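Local coordinates for protein phosphoribosylformylglycinamidine synthase 2 (Thermus thermophilus, PDB 3VIU) that belongs to the PurM-like AIR synthase-related proteins, a single chain with two such domain pairs that holds ADP and a magnesium ion, at residues L33-C42 / A262-S270; I338-L346 / A353-A361. All coordinates share one frame; numbering follows the deposited sequence.

Contact 1 of 2, residues L33-C42 / A262-S270; sequences LFKVMWSEHC and AAGLTSSLS
The selenium of Met37, a selenomethionine, lies 3.6 Å from CB of Ser267, and more of this residue's surface is buried against residues 262-270 than that of any other in 33-42. Chi1 of -71° sets CG anti to the carbonyl carbon, beside Thr266 CG2; the bends at chi2 and chi3 then curl SE and CE over Ser267, with CE 3.2 Å from Ser270 OG. One residue earlier in the chain, CG1 of Val36 meets CB of Ala263 at 3.6 Å, where the two backbones come nearest. The sulfur of Cys42 rests at 4.2 Å from CB of both Ala262 and Ala263. His41 contributes the edge of its ring: Ala262 CB sits near the ring plane, equally close to CD2 and NE2. At the other end, CD2 of Leu33 presses against Thr266, with OG1 at 3.2 Å.

Hydroxyls line much of this apolar meeting, and each is engaged away from the facing segment. Ser267 OG donates to Ala262 O at 2.6 Å, tying the loop at Ala262 to the helix that follows. Ser270 OG donates to Thr266 O at 2.7 Å from the face of that carbonyl opposite the one reached by Ser270 N, while Thr266 OG1 bonds Leu300 O of helix 296-301. Across the way, Ser39, the N-cap of helix 40-43, donates its hydroxyl to Val36 O.

The helix segments 33-37 and 264-270 cross at -73°, with Leu301 of helix 296-301 touching Leu33, Val36 and Thr266. With the serine and threonine hydroxyls already bonded to main-chain carbonyls, methyl, methylene, sulfur and selenium surfaces carry the contact between the N-terminal linker region and the first of the two AIR synthase related C-terminal domains, near the bound ADP at its His41 end.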
loop_
_atom_site.group_PDB
_atom_site.type_symbol
_atom_site.label_atom_id
_atom_site.label_comp_id
_atom_site.label_asym_id
_atom_site.label_seq_id
_atom_site.Cartn_x
_atom_site.Cartn_y
_atom_site.Cartn_z
ATOM N N LEU A 33 -6.385 17.205 -23.750
ATOM C CA LEU A 33 -5.156 16.690 -23.159
ATOM C C LEU A 33 -4.904 17.345 -21.793
ATOM O O LEU A 33 -4.570 16.666 -20.812
ATOM C CB LEU A 33 -3.961 16.948 -24.090
ATOM C CG LEU A 33 -3.949 16.275 -25.475
ATOM C CD1 LEU A 33 -2.656 16.628 -26.200
ATOM C CD2 LEU A 33 -4.073 14.764 -25.338
ATOM N N PHE A 34 -5.064 18.664 -21.729
ATOM C CA PHE A 34 -4.853 19.376 -20.477
ATOM C C PHE A 34 -5.873 18.990 -19.413
ATOM O O PHE A 34 -5.517 18.781 -18.256
ATOM C CB PHE A 34 -4.895 20.887 -20.698
ATOM C CG PHE A 34 -3.600 21.457 -21.194
ATOM C CD1 PHE A 34 -3.402 21.703 -22.549
ATOM C CD2 PHE A 34 -2.563 21.725 -20.307
ATOM C CE1 PHE A 34 -2.184 22.211 -23.010
ATOM C CE2 PHE A 34 -1.350 22.226 -20.757
ATOM C CZ PHE A 34 -1.159 22.471 -22.110
ATOM N N LYS A 35 -7.138 18.892 -19.805
ATOM C CA LYS A 35 -8.180 18.529 -18.859
ATOM C C LYS A 35 -7.751 17.297 -18.068
ATOM O O LYS A 35 -7.931 17.239 -16.852
ATOM C CB LYS A 35 -9.502 18.243 -19.583
ATOM C CG LYS A 35 -10.643 17.867 -18.635
ATOM C CD LYS A 35 -11.898 17.391 -19.369
ATOM C CE LYS A 35 -11.657 16.070 -20.103
ATOM N NZ LYS A 35 -12.907 15.501 -20.701
ATOM N N VAL A 36 -7.160 16.324 -18.755
ATOM C CA VAL A 36 -6.727 15.089 -18.110
ATOM C C VAL A 36 -5.359 15.171 -17.425
ATOM O O VAL A 36 -5.187 14.658 -16.319
ATOM C CB VAL A 36 -6.720 13.913 -19.125
ATOM C CG1 VAL A 36 -6.301 12.616 -18.433
ATOM C CG2 VAL A 36 -8.109 13.753 -19.738
HETATM N N MSE A 37 -4.389 15.813 -18.067
HETATM C CA MSE A 37 -3.057 15.923 -17.475
HETATM C C MSE A 37 -3.001 16.877 -16.286
HETATM O O MSE A 37 -2.115 16.767 -15.439
HETATM C CB MSE A 37 -2.038 16.356 -18.531
HETATM C CG MSE A 37 -1.721 15.276 -19.556
HETATM SE SE MSE A 37 -0.920 13.669 -18.768
HETATM C CE MSE A 37 0.911 14.298 -18.586
ATOM N N TRP A 38 -3.952 17.801 -16.220
ATOM C CA TRP A 38 -4.008 18.775 -15.139
ATOM C C TRP A 38 -5.015 18.427 -14.043
ATOM O O TRP A 38 -5.209 19.197 -13.102
ATOM C CB TRP A 38 -4.303 20.159 -15.719
ATOM C CG TRP A 38 -3.073 20.846 -16.220
ATOM C CD1 TRP A 38 -1.926 20.254 -16.671
ATOM C CD2 TRP A 38 -2.851 22.260 -16.298
ATOM N NE1 TRP A 38 -1.003 21.210 -17.017
ATOM C CE2 TRP A 38 -1.545 22.451 -16.801
ATOM C CE3 TRP A 38 -3.630 23.387 -15.992
ATOM C CZ2 TRP A 38 -0.999 23.722 -17.005
ATOM C CZ3 TRP A 38 -3.085 24.650 -16.197
ATOM C CH2 TRP A 38 -1.782 24.805 -16.699
ATOM N N SER A 39 -5.658 17.270 -14.170
ATOM C CA SER A 39 -6.627 16.821 -13.172
ATOM C C SER A 39 -5.831 16.412 -11.929
ATOM O O SER A 39 -4.654 16.059 -12.039
ATOM C CB SER A 39 -7.424 15.619 -13.700
ATOM O OG SER A 39 -6.609 14.459 -13.796
ATOM N N GLU A 40 -6.456 16.452 -10.756
ATOM C CA GLU A 40 -5.734 16.098 -9.536
ATOM C C GLU A 40 -5.096 14.718 -9.619
ATOM O O GLU A 40 -4.004 14.506 -9.100
ATOM C CB GLU A 40 -6.657 16.149 -8.313
ATOM C CG GLU A 40 -5.906 16.045 -6.985
ATOM C CD GLU A 40 -5.203 17.338 -6.597
ATOM O OE1 GLU A 40 -4.238 17.282 -5.800
ATOM O OE2 GLU A 40 -5.625 18.413 -7.076
ATOM N N HIS A 41 -5.780 13.785 -10.276
ATOM C CA HIS A 41 -5.281 12.419 -10.409
ATOM C C HIS A 41 -3.865 12.387 -10.967
ATOM O O HIS A 41 -2.985 11.737 -10.408
ATOM C CB HIS A 41 -6.198 11.589 -11.314
ATOM C CG HIS A 41 -5.808 10.144 -11.401
ATOM N ND1 HIS A 41 -6.139 9.224 -10.430
ATOM C CD2 HIS A 41 -5.063 9.475 -12.312
ATOM C CE1 HIS A 41 -5.612 8.051 -10.737
ATOM N NE2 HIS A 41 -4.953 8.176 -11.875
ATOM N N CYS A 42 -3.645 13.106 -12.062
ATOM C CA CYS A 42 -2.336 13.146 -12.707
ATOM C C CYS A 42 -1.392 14.242 -12.222
ATOM O O CYS A 42 -0.184 14.033 -12.141
ATOM C CB CYS A 42 -2.500 13.297 -14.223
ATOM S SG CYS A 42 -3.290 11.901 -15.056
ATOM N N ALA A 262 -3.464 5.973 -16.459
ATOM C CA ALA A 262 -4.321 7.138 -16.548
ATOM C C ALA A 262 -3.748 8.073 -17.608
ATOM O O ALA A 262 -2.559 8.393 -17.576
ATOM C CB ALA A 262 -4.377 7.840 -15.198
ATOM N N ALA A 263 -4.596 8.490 -18.545
ATOM C CA ALA A 263 -4.193 9.401 -19.614
ATOM C C ALA A 263 -3.426 8.685 -20.728
ATOM O O ALA A 263 -2.844 9.326 -21.604
ATOM C CB ALA A 263 -3.355 10.550 -19.036
ATOM N N GLY A 264 -3.437 7.356 -20.674
ATOM C CA GLY A 264 -2.770 6.525 -21.667
ATOM C C GLY A 264 -1.495 7.023 -22.336
ATOM O O GLY A 264 -0.506 7.354 -21.678
ATOM N N LEU A 265 -1.525 7.054 -23.666
ATOM C CA LEU A 265 -0.392 7.488 -24.477
ATOM C C LEU A 265 0.081 8.890 -24.135
ATOM O O LEU A 265 1.280 9.150 -24.083
ATOM C CB LEU A 265 -0.761 7.426 -25.961
ATOM C CG LEU A 265 -0.829 6.058 -26.633
ATOM C CD1 LEU A 265 -1.556 6.164 -27.959
ATOM C CD2 LEU A 265 0.577 5.533 -26.827
ATOM N N THR A 266 -0.860 9.795 -23.904
ATOM C CA THR A 266 -0.508 11.162 -23.567
ATOM C C THR A 266 0.417 11.238 -22.347
ATOM O O THR A 266 1.496 11.821 -22.428
ATOM C CB THR A 266 -1.766 12.004 -23.308
ATOM O OG1 THR A 266 -2.574 12.027 -24.492
ATOM C CG2 THR A 266 -1.389 13.425 -22.930
ATOM N N SER A 267 0.014 10.639 -21.228
ATOM C CA SER A 267 0.833 10.676 -20.012
ATOM C C SER A 267 2.111 9.840 -20.115
ATOM O O SER A 267 3.142 10.201 -19.553
ATOM C CB SER A 267 0.016 10.209 -18.805
ATOM O OG SER A 267 -0.414 8.866 -18.969
ATOM N N SER A 268 2.047 8.724 -20.828
ATOM C CA SER A 268 3.215 7.874 -20.980
ATOM C C SER A 268 4.360 8.591 -21.670
ATOM O O SER A 268 5.449 8.712 -21.111
ATOM C CB SER A 268 2.866 6.617 -21.781
ATOM O OG SER A 268 2.147 5.691 -20.993
ATOM N N LEU A 269 4.102 9.071 -22.883
ATOM C CA LEU A 269 5.119 9.752 -23.689
ATOM C C LEU A 269 5.560 11.124 -23.183
ATOM O O LEU A 269 6.754 11.397 -23.095
ATOM C CB LEU A 269 4.637 9.863 -25.137
ATOM C CG LEU A 269 4.164 8.522 -25.717
ATOM C CD1 LEU A 269 3.711 8.713 -27.150
ATOM C CD2 LEU A 269 5.281 7.494 -25.637
ATOM N N SER A 270 4.605 11.984 -22.851
ATOM C CA SER A 270 4.944 13.316 -22.367
ATOM C C SER A 270 5.776 13.203 -21.093
ATOM O O SER A 270 6.731 13.955 -20.888
ATOM C CB SER A 270 3.677 14.129 -22.092
ATOM O OG SER A 270 2.968 13.601 -20.986
#

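Contact 2 of 2, residues I338-L346 / A353-A361; sequences IPERVFRVL and AEVPTEALA
Phe343 and Val355 form an antiparallel hydrogen-bonded pair of this hairpin. Phe343 N gives a nearly straight bond of 2.9 Å to Val355 O; the return bond, Val355 N to Phe343 O, is longer at 3.2 Å and comes from above the carbonyl plane. Val345 N donates to Ala353 O at 2.7 Å. Beyond Val342 and Pro356, a non-hydrogen-bonded pair, Thr357 N makes only a weak bond to Arg341 O. Glu354 N bonds Glu30 OE1 and Glu354 O takes Arg24 NH2; the Arg344 backbone bonds Val280 and Leu282.

On the face bearing Arg344 and Glu354, the two side chains run side by side in the same direction. Both have CG anti to the backbone N, and a bend at chi3 (-61°) in the arginine turns its guanidinium so that NE reaches Glu354 OE1 at 2.7 Å, in the guanidinium plane, the carboxylate turned 59° from it. Arg344 NH1 has a long, weak salt bridge to Glu340 OE2, and NH2 pairs with Glu281, so one guanidinium serves three acids. CG1 of Val342 packs on Glu354 CG at 3.3 Å.

The other face is apolar: Val345 CG2 lies over one face of the Phe343 ring, toward its rim, and Leu360 CD2 approaches that ring obliquely. Strand 350-356 edges the seven-stranded sheet, strand 342-347 sits between it and strand 279-283, and helices 264-275 and 28-37 pack against the apolar side.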
loop_
_atom_site.group_PDB
_atom_site.type_symbol
_atom_site.label_atom_id
_atom_site.label_comp_id
_atom_site.label_asym_id
_atom_site.label_seq_id
_atom_site.Cartn_x
_atom_site.Cartn_y
_atom_site.Cartn_z
ATOM N N ILE A 338 12.607 13.747 -30.279
ATOM C CA ILE A 338 13.049 14.911 -31.032
ATOM C C ILE A 338 13.675 15.878 -30.029
ATOM O O ILE A 338 13.395 15.802 -28.836
ATOM C CB ILE A 338 11.862 15.606 -31.758
ATOM C CG1 ILE A 338 10.781 15.992 -30.756
ATOM C CG2 ILE A 338 11.274 14.680 -32.818
ATOM C CD1 ILE A 338 9.604 16.708 -31.393
ATOM N N PRO A 339 14.540 16.792 -30.493
ATOM C CA PRO A 339 15.190 17.759 -29.599
ATOM C C PRO A 339 14.266 18.854 -29.057
ATOM O O PRO A 339 14.488 19.380 -27.967
ATOM C CB PRO A 339 16.322 18.313 -30.461
ATOM C CG PRO A 339 15.736 18.269 -31.839
ATOM C CD PRO A 339 15.067 16.907 -31.865
ATOM N N GLU A 340 13.234 19.203 -29.814
ATOM C CA GLU A 340 12.291 20.223 -29.372
ATOM C C GLU A 340 11.457 19.649 -28.229
ATOM O O GLU A 340 10.760 18.652 -28.403
ATOM C CB GLU A 340 11.365 20.636 -30.517
ATOM C CG GLU A 340 12.072 20.866 -31.835
ATOM C CD GLU A 340 12.307 19.582 -32.591
ATOM O OE1 GLU A 340 12.927 18.663 -32.032
ATOM O OE2 GLU A 340 11.867 19.489 -33.753
ATOM N N ARG A 341 11.529 20.282 -27.064
ATOM C CA ARG A 341 10.788 19.810 -25.902
ATOM C C ARG A 341 9.290 20.014 -26.092
ATOM O O ARG A 341 8.687 20.925 -25.520
ATOM C CB ARG A 341 11.281 20.528 -24.648
ATOM C CG ARG A 341 12.770 20.364 -24.448
ATOM C CD ARG A 341 13.206 20.716 -23.052
ATOM N NE ARG A 341 14.651 20.568 -22.917
ATOM C CZ ARG A 341 15.318 20.728 -21.778
ATOM N NH1 ARG A 341 14.664 21.044 -20.665
ATOM N NH2 ARG A 341 16.639 20.569 -21.753
ATOM N N VAL A 342 8.696 19.142 -26.896
ATOM C CA VAL A 342 7.275 19.223 -27.202
ATOM C C VAL A 342 6.665 17.841 -27.399
ATOM O O VAL A 342 7.371 16.858 -27.659
ATOM C CB VAL A 342 7.049 20.039 -28.508
ATOM C CG1 VAL A 342 5.624 19.892 -28.987
ATOM C CG2 VAL A 342 7.365 21.499 -28.272
ATOM N N PHE A 343 5.349 17.770 -27.243
ATOM C CA PHE A 343 4.625 16.532 -27.471
ATOM C C PHE A 343 3.877 16.819 -28.770
ATOM O O PHE A 343 2.856 17.510 -28.770
ATOM C CB PHE A 343 3.627 16.241 -26.342
ATOM C CG PHE A 343 2.886 14.940 -26.513
ATOM C CD1 PHE A 343 1.533 14.851 -26.210
ATOM C CD2 PHE A 343 3.542 13.810 -26.993
ATOM C CE1 PHE A 343 0.838 13.658 -26.385
ATOM C CE2 PHE A 343 2.863 12.609 -27.173
ATOM C CZ PHE A 343 1.506 12.532 -26.869
ATOM N N ARG A 344 4.412 16.315 -29.878
ATOM C CA ARG A 344 3.807 16.531 -31.187
ATOM C C ARG A 344 3.039 15.289 -31.604
ATOM O O ARG A 344 3.597 14.195 -31.678
ATOM C CB ARG A 344 4.892 16.842 -32.222
ATOM C CG ARG A 344 4.359 17.195 -33.604
ATOM C CD ARG A 344 5.509 17.377 -34.577
ATOM N NE ARG A 344 6.382 18.465 -34.157
ATOM C CZ ARG A 344 7.694 18.486 -34.358
ATOM N NH1 ARG A 344 8.410 19.520 -33.943
ATOM N NH2 ARG A 344 8.298 17.467 -34.955
ATOM N N VAL A 345 1.756 15.467 -31.883
ATOM C CA VAL A 345 0.922 14.348 -32.277
ATOM C C VAL A 345 0.512 14.403 -33.750
ATOM O O VAL A 345 -0.107 15.373 -34.206
ATOM C CB VAL A 345 -0.332 14.275 -31.386
ATOM C CG1 VAL A 345 -1.129 13.023 -31.709
ATOM C CG2 VAL A 345 0.085 14.277 -29.918
ATOM N N LEU A 346 0.880 13.360 -34.487
ATOM C CA LEU A 346 0.555 13.255 -35.902
ATOM C C LEU A 346 -0.554 12.238 -36.125
ATOM O O LEU A 346 -0.593 11.186 -35.484
ATOM C CB LEU A 346 1.784 12.837 -36.716
ATOM C CG LEU A 346 2.970 13.805 -36.762
ATOM C CD1 LEU A 346 4.047 13.244 -37.680
ATOM C CD2 LEU A 346 2.510 15.168 -37.260
ATOM N N ALA A 353 -1.812 18.147 -32.750
ATOM C CA ALA A 353 -1.483 18.670 -31.434
ATOM C C ALA A 353 0.020 18.812 -31.270
ATOM O O ALA A 353 0.797 17.974 -31.735
ATOM C CB ALA A 353 -2.042 17.763 -30.346
ATOM N N GLU A 354 0.421 19.881 -30.598
ATOM C CA GLU A 354 1.826 20.149 -30.363
ATOM C C GLU A 354 1.926 21.096 -29.186
ATOM O O GLU A 354 1.968 22.316 -29.349
ATOM C CB GLU A 354 2.461 20.772 -31.607
ATOM C CG GLU A 354 3.873 21.281 -31.388
ATOM C CD GLU A 354 4.583 21.598 -32.682
ATOM O OE1 GLU A 354 5.044 20.649 -33.356
ATOM O OE2 GLU A 354 4.669 22.798 -33.026
ATOM N N VAL A 355 1.955 20.528 -27.990
ATOM C CA VAL A 355 2.033 21.342 -26.797
ATOM C C VAL A 355 3.367 21.105 -26.119
ATOM O O VAL A 355 3.921 20.007 -26.189
ATOM C CB VAL A 355 0.888 20.995 -25.834
ATOM C CG1 VAL A 355 -0.419 20.903 -26.611
ATOM C CG2 VAL A 355 1.172 19.694 -25.128
ATOM N N PRO A 356 3.923 22.144 -25.482
ATOM C CA PRO A 356 5.211 21.975 -24.805
ATOM C C PRO A 356 5.094 20.922 -23.699
ATOM O O PRO A 356 4.087 20.868 -22.993
ATOM C CB PRO A 356 5.497 23.375 -24.260
ATOM C CG PRO A 356 4.845 24.261 -25.275
ATOM C CD PRO A 356 3.530 23.563 -25.527
ATOM N N THR A 357 6.121 20.087 -23.567
ATOM C CA THR A 357 6.143 19.037 -22.556
ATOM C C THR A 357 5.962 19.616 -21.153
ATOM O O THR A 357 5.126 19.141 -20.384
ATOM C CB THR A 357 7.467 18.247 -22.604
ATOM O OG1 THR A 357 8.564 19.142 -22.387
ATOM C CG2 THR A 357 7.637 17.575 -23.955
ATOM N N GLU A 358 6.738 20.645 -20.826
ATOM C CA GLU A 358 6.644 21.275 -19.509
ATOM C C GLU A 358 5.219 21.711 -19.179
ATOM O O GLU A 358 4.747 21.534 -18.057
ATOM C CB GLU A 358 7.549 22.503 -19.428
ATOM C CG GLU A 358 7.540 23.139 -18.048
ATOM C CD GLU A 358 8.131 24.528 -18.030
ATOM O OE1 GLU A 358 7.500 25.449 -18.593
ATOM O OE2 GLU A 358 9.225 24.698 -17.455
ATOM N N ALA A 359 4.543 22.290 -20.164
ATOM C CA ALA A 359 3.180 22.766 -19.976
ATOM C C ALA A 359 2.246 21.640 -19.562
ATOM O O ALA A 359 1.296 21.848 -18.803
ATOM C CB ALA A 359 2.673 23.414 -21.267
ATOM N N LEU A 360 2.536 20.441 -20.057
ATOM C CA LEU A 360 1.712 19.278 -19.774
ATOM C C LEU A 360 2.061 18.530 -18.483
ATOM O O LEU A 360 1.177 17.984 -17.827
ATOM C CB LEU A 360 1.782 18.322 -20.968
ATOM C CG LEU A 360 0.463 17.748 -21.485
ATOM C CD1 LEU A 360 -0.628 18.817 -21.520
ATOM C CD2 LEU A 360 0.697 17.185 -22.865
ATOM N N ALA A 361 3.338 18.522 -18.111
ATOM C CA ALA A 361 3.789 17.805 -16.921
ATOM C C ALA A 361 3.902 18.633 -15.646
ATOM O O ALA A 361 3.890 18.080 -14.543
ATOM C CB ALA A 361 5.130 17.132 -17.208
#

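How the contacts relate
Contact 1 closes before contact 2 opens along the chain, yet their centres lie only 13 Å apart, on the same side of the chain's centre. They touch through helix 357-361: Trp38 NE1 probably donates to Ala359 O, and Phe34 and Met37 pack on Leu360. Helix 264-275, whose first part belongs to contact 1, also lies against the sheet of contact 2, where Thr266 and Leu269 meet Phe343. The N-terminal helix 28-37 is thus held both by a helix and by the hairpin and short helix at the edge of the same AIR synthase-related domain, joining the linker region to that domain on two fronts.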